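Local coordinates for sialidase B (Streptococcus pneumoniae serotype 4, PDB 4XJW), which hydrolyses alpha-(2->3)-, alpha-(2->6)- and alpha-(2->8)-linked terminal sialic acids in oligosaccharides, glycoproteins and glycolipids, as a glycosyl hydrolase of family 33, at residues Thr553-Gln562 and Tyr615-Ile626. The protein carries 1 engineered substitution. Numbering follows the deposited sequence.
Sequences TQVSAIKYSQ and YSAITELPNHHI. With OPX ((1s,3R,4S)-1-[(cyclohexylamino)methyl]-3,4-dihydroxycyclopentanesulfonic acid), chain B.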
loop_
_atom_site.group_PDB
_atom_site.type_symbol
_atom_site.label_atom_id
_atom_site.label_comp_id
_atom_site.label_asym_id
_atom_site.label_seq_id
_atom_site.Cartn_x
_atom_site.Cartn_y
_atom_site.Cartn_z
ATOM N N THR A 553 -7.536 -2.436 -11.644
ATOM C CA THR A 553 -7.133 -2.236 -10.245
ATOM C C THR A 553 -8.035 -3.083 -9.361
ATOM O O THR A 553 -9.190 -3.304 -9.697
ATOM C CB THR A 553 -7.273 -0.739 -9.821
ATOM O OG1 THR A 553 -6.480 0.073 -10.700
ATOM C CG2 THR A 553 -6.764 -0.512 -8.414
ATOM N N GLN A 554 -7.502 -3.561 -8.236
ATOM C CA GLN A 554 -8.298 -4.262 -7.244
ATOM C C GLN A 554 -9.550 -3.439 -6.917
ATOM O O GLN A 554 -9.497 -2.199 -6.854
ATOM C CB GLN A 554 -7.463 -4.474 -5.977
ATOM C CG GLN A 554 -8.154 -5.309 -4.884
ATOM C CD GLN A 554 -7.910 -4.781 -3.480
ATOM O OE1 GLN A 554 -7.422 -3.669 -3.296
ATOM N NE2 GLN A 554 -8.245 -5.584 -2.480
ATOM N N VAL A 555 -10.675 -4.138 -6.736
ATOM C CA VAL A 555 -11.918 -3.523 -6.277
ATOM C C VAL A 555 -12.298 -4.205 -4.969
ATOM O O VAL A 555 -12.287 -5.445 -4.865
ATOM C CB VAL A 555 -13.062 -3.668 -7.320
ATOM C CG1 VAL A 555 -13.232 -5.117 -7.751
ATOM C CG2 VAL A 555 -14.374 -3.125 -6.786
ATOM N N SER A 556 -12.612 -3.411 -3.956
ATOM C CA SER A 556 -13.103 -4.000 -2.714
ATOM C C SER A 556 -14.608 -3.791 -2.650
ATOM O O SER A 556 -15.143 -2.898 -3.319
ATOM C CB SER A 556 -12.376 -3.434 -1.502
ATOM O OG SER A 556 -12.360 -2.016 -1.477
ATOM N N ALA A 557 -15.295 -4.637 -1.889
ATOM C CA ALA A 557 -16.753 -4.702 -1.974
ATOM C C ALA A 557 -17.336 -5.209 -0.685
ATOM O O ALA A 557 -16.828 -6.173 -0.120
ATOM C CB ALA A 557 -17.161 -5.612 -3.111
ATOM N N ILE A 558 -18.412 -4.574 -0.232
ATOM C CA ILE A 558 -19.128 -5.074 0.948
ATOM C C ILE A 558 -20.640 -5.020 0.767
ATOM O O ILE A 558 -21.161 -4.253 -0.043
ATOM C CB ILE A 558 -18.768 -4.294 2.231
ATOM C CG1 ILE A 558 -19.115 -2.806 2.081
ATOM C CG2 ILE A 558 -17.300 -4.469 2.584
ATOM C CD1 ILE A 558 -19.092 -2.014 3.402
ATOM N N LYS A 559 -21.337 -5.851 1.538
ATOM C CA LYS A 559 -22.786 -5.792 1.660
ATOM C C LYS A 559 -23.068 -5.015 2.941
ATOM O O LYS A 559 -22.651 -5.425 4.022
ATOM C CB LYS A 559 -23.355 -7.209 1.760
ATOM C CG LYS A 559 -24.836 -7.287 2.107
ATOM C CD LYS A 559 -25.698 -7.003 0.903
ATOM C CE LYS A 559 -27.188 -6.933 1.269
ATOM N NZ LYS A 559 -27.708 -8.180 1.905
ATOM N N TYR A 560 -23.726 -3.871 2.805
ATOM C CA TYR A 560 -24.032 -3.003 3.941
ATOM C C TYR A 560 -25.158 -3.626 4.767
ATOM O O TYR A 560 -26.067 -4.236 4.207
ATOM C CB TYR A 560 -24.419 -1.613 3.428
ATOM C CG TYR A 560 -24.453 -0.547 4.498
ATOM C CD1 TYR A 560 -23.335 -0.289 5.283
ATOM C CD2 TYR A 560 -25.597 0.209 4.716
ATOM C CE1 TYR A 560 -23.363 0.683 6.270
ATOM C CE2 TYR A 560 -25.633 1.187 5.695
ATOM C CZ TYR A 560 -24.516 1.421 6.473
ATOM O OH TYR A 560 -24.538 2.396 7.454
ATOM N N SER A 561 -25.094 -3.499 6.092
ATOM C CA SER A 561 -26.068 -4.157 6.973
ATOM C C SER A 561 -27.441 -3.475 7.025
ATOM O O SER A 561 -28.430 -4.104 7.422
ATOM C CB SER A 561 -25.514 -4.281 8.401
ATOM O OG SER A 561 -25.559 -3.042 9.091
ATOM N N GLN A 562 -27.497 -2.203 6.638
ATOM C CA GLN A 562 -28.711 -1.401 6.769
ATOM C C GLN A 562 -29.283 -1.101 5.395
ATOM O O GLN A 562 -28.544 -1.053 4.405
ATOM C CB GLN A 562 -28.415 -0.088 7.501
ATOM C CG GLN A 562 -27.707 -0.266 8.850
ATOM C CD GLN A 562 -28.547 -1.012 9.861
ATOM O OE1 GLN A 562 -29.644 -0.579 10.210
ATOM N NE2 GLN A 562 -28.040 -2.147 10.336
ATOM N N TYR A 615 -5.121 0.385 -4.754
ATOM C CA TYR A 615 -5.755 -0.700 -4.025
ATOM C C TYR A 615 -6.434 -0.154 -2.773
ATOM O O TYR A 615 -6.016 0.869 -2.204
ATOM C CB TYR A 615 -4.768 -1.803 -3.636
ATOM C CG TYR A 615 -4.352 -2.735 -4.746
ATOM C CD1 TYR A 615 -4.148 -2.276 -6.043
ATOM C CD2 TYR A 615 -4.111 -4.076 -4.491
ATOM C CE1 TYR A 615 -3.736 -3.143 -7.048
ATOM C CE2 TYR A 615 -3.703 -4.939 -5.487
ATOM C CZ TYR A 615 -3.500 -4.461 -6.756
ATOM O OH TYR A 615 -3.080 -5.317 -7.757
ATOM N N SER A 616 -7.486 -0.843 -2.355
ATOM C CA SER A 616 -8.296 -0.345 -1.265
ATOM C C SER A 616 -8.950 -1.445 -0.461
ATOM O O SER A 616 -9.129 -2.581 -0.908
ATOM C CB SER A 616 -9.354 0.614 -1.805
ATOM O OG SER A 616 -10.331 -0.101 -2.551
ATOM N N ALA A 617 -9.310 -1.070 0.764
ATOM C CA ALA A 617 -10.019 -1.938 1.682
ATOM C C ALA A 617 -11.197 -1.164 2.256
ATOM O O ALA A 617 -11.049 -0.003 2.680
ATOM C CB ALA A 617 -9.070 -2.397 2.787
ATOM N N ILE A 618 -12.373 -1.794 2.267
ATOM C CA ILE A 618 -13.526 -1.190 2.925
ATOM C C ILE A 618 -14.211 -2.138 3.897
ATOM O O ILE A 618 -14.290 -3.347 3.672
ATOM C CB ILE A 618 -14.554 -0.620 1.919
ATOM C CG1 ILE A 618 -15.054 -1.698 0.951
ATOM C CG2 ILE A 618 -13.966 0.591 1.169
ATOM C CD1 ILE A 618 -16.213 -1.200 0.088
ATOM N N THR A 619 -14.701 -1.589 4.996
ATOM C CA THR A 619 -15.498 -2.401 5.900
ATOM C C THR A 619 -16.512 -1.550 6.626
ATOM O O THR A 619 -16.275 -0.370 6.883
ATOM C CB THR A 619 -14.616 -3.238 6.862
ATOM O OG1 THR A 619 -15.376 -4.349 7.344
ATOM C CG2 THR A 619 -14.091 -2.401 8.055
ATOM N N GLU A 620 -17.657 -2.153 6.931
ATOM C CA GLU A 620 -18.634 -1.506 7.789
ATOM C C GLU A 620 -18.163 -1.645 9.217
ATOM O O GLU A 620 -17.948 -2.754 9.714
ATOM C CB GLU A 620 -20.018 -2.135 7.615
ATOM C CG GLU A 620 -21.091 -1.452 8.456
ATOM C CD GLU A 620 -22.471 -2.025 8.233
ATOM O OE1 GLU A 620 -22.624 -2.941 7.398
ATOM O OE2 GLU A 620 -23.412 -1.565 8.925
ATOM N N LEU A 621 -17.966 -0.502 9.860
ATOM C CA LEU A 621 -17.604 -0.465 11.269
ATOM C C LEU A 621 -18.837 -0.843 12.086
ATOM O O LEU A 621 -19.979 -0.737 11.597
ATOM C CB LEU A 621 -17.073 0.923 11.639
ATOM C CG LEU A 621 -15.952 1.367 10.687
ATOM C CD1 LEU A 621 -15.613 2.828 10.859
ATOM C CD2 LEU A 621 -14.710 0.504 10.866
ATOM N N PRO A 622 -18.626 -1.324 13.318
ATOM C CA PRO A 622 -19.776 -1.749 14.123
ATOM C C PRO A 622 -20.796 -0.643 14.373
ATOM O O PRO A 622 -21.955 -0.961 14.644
ATOM C CB PRO A 622 -19.137 -2.177 15.445
ATOM C CG PRO A 622 -17.753 -2.588 15.074
ATOM C CD PRO A 622 -17.343 -1.632 13.980
ATOM N N ASN A 623 -20.388 0.616 14.278
ATOM C CA ASN A 623 -21.317 1.729 14.444
ATOM C C ASN A 623 -22.022 2.143 13.152
ATOM O O ASN A 623 -22.676 3.183 13.101
ATOM C CB ASN A 623 -20.601 2.925 15.064
ATOM C CG ASN A 623 -19.492 3.460 14.184
ATOM O OD1 ASN A 623 -19.288 2.970 13.070
ATOM N ND2 ASN A 623 -18.768 4.464 14.676
ATOM N N HIS A 624 -21.839 1.329 12.110
ATOM C CA HIS A 624 -22.445 1.522 10.785
ATOM C C HIS A 624 -21.821 2.634 9.954
ATOM O O HIS A 624 -22.332 2.965 8.886
ATOM C CB HIS A 624 -23.971 1.683 10.871
ATOM C CG HIS A 624 -24.640 0.580 11.629
ATOM N ND1 HIS A 624 -24.512 -0.747 11.273
ATOM C CD2 HIS A 624 -25.431 0.601 12.726
ATOM C CE1 HIS A 624 -25.194 -1.495 12.120
ATOM N NE2 HIS A 624 -25.772 -0.703 13.007
ATOM N N HIS A 625 -20.730 3.215 10.442
ATOM C CA HIS A 625 -19.868 4.001 9.557
ATOM C C HIS A 625 -19.137 3.060 8.618
ATOM O O HIS A 625 -19.183 1.832 8.786
ATOM C CB HIS A 625 -18.831 4.794 10.344
ATOM C CG HIS A 625 -19.412 5.882 11.185
ATOM N ND1 HIS A 625 -18.787 7.102 11.345
ATOM C CD2 HIS A 625 -20.529 5.925 11.945
ATOM C CE1 HIS A 625 -19.507 7.856 12.156
ATOM N NE2 HIS A 625 -20.579 7.171 12.522
ATOM N N ILE A 626 -18.463 3.647 7.630
ATOM C CA ILE A 626 -17.641 2.902 6.691
ATOM C C ILE A 626 -16.192 3.312 6.893
ATOM O O ILE A 626 -15.874 4.503 6.896
ATOM C CB ILE A 626 -18.037 3.225 5.249
ATOM C CG1 ILE A 626 -19.520 2.939 4.995
ATOM C CG2 ILE A 626 -17.157 2.438 4.283
ATOM C CD1 ILE A 626 -19.944 1.493 5.186
HETATM C CAF OPX B . -22.084 -4.208 11.429
HETATM C CAG OPX B . -22.652 -5.558 11.757
HETATM C CAH OPX B . -20.611 -4.307 11.196
HETATM C CAI OPX B . -22.341 -6.547 10.672
HETATM C CAJ OPX B . -20.267 -5.301 10.124
HETATM C CAK OPX B . -19.255 -8.001 9.231
HETATM C CAL OPX B . -18.839 -7.973 6.707
HETATM C CAM OPX B . -17.279 -9.128 8.113
HETATM C CAO OPX B . -17.531 -8.125 6.019
HETATM C CAP OPX B . -16.553 -8.250 7.106
HETATM C CAQ OPX B . -20.867 -6.652 10.431
HETATM C CAR OPX B . -18.751 -8.772 7.973
HETATM N NAN OPX B . -20.664 -7.587 9.312
HETATM O OAA OPX B . -21.149 -9.868 7.663
HETATM O OAB OPX B . -19.283 -10.943 6.538
HETATM O OAC OPX B . -17.261 -7.050 5.189
HETATM O OAD OPX B . -16.258 -7.051 7.698
HETATM O OAE OPX B . -19.495 -11.137 8.922
HETATM S SAS OPX B . -19.726 -10.263 7.766
HETATM O O HOH W 1 -9.495 -0.029 -5.106
HETATM O O HOH W 2 -8.557 -4.903 0.421
HETATM O O HOH W 3 -21.263 -4.947 6.300
#
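E620 reaches across to S561 and offers it both carboxylate oxygens: OE1 takes the backbone N of S561 at 2.8 Å, and OE2 takes S561 OG at 2.6 Å, each on its syn side. The glutamate chain is extended, with CG anti to the backbone N (chi1 -178°), which carries the carboxylate across. OE2 also accepts from H624 ND1, nearly in the imidazole plane, a pairing that would probably stabilise the glutamate's negative charge. A water bridges E620 OE1 and K559 O. Nearby, Y560 OH donates to H624 O at 2.7 Å, in the carbonyl plane.

At the other end, Q554 OE1 receives S616 N at 3.0 Å, while a water links Q554 NE2 to S616 O; NE2 also donates to P454 O. Q554 CB sits over the ring face of Y615, the probable nucleophile, whose OH is hydrogen-bonded to E503. S616 OG is hydrogen-bonded to S556 OG at 3.0 Å and to S573 OG.

Between these ends I558 packs on I618 and I626 and borders the bound Optactin, which gives T619 OG1 a weak hydrogen bond beside that residue's bond to T213. Strands 556-559 and 616-620 run nearly parallel (9°) as inner strands of successive propeller blades, paired with 569-575 and 626-631 respectively.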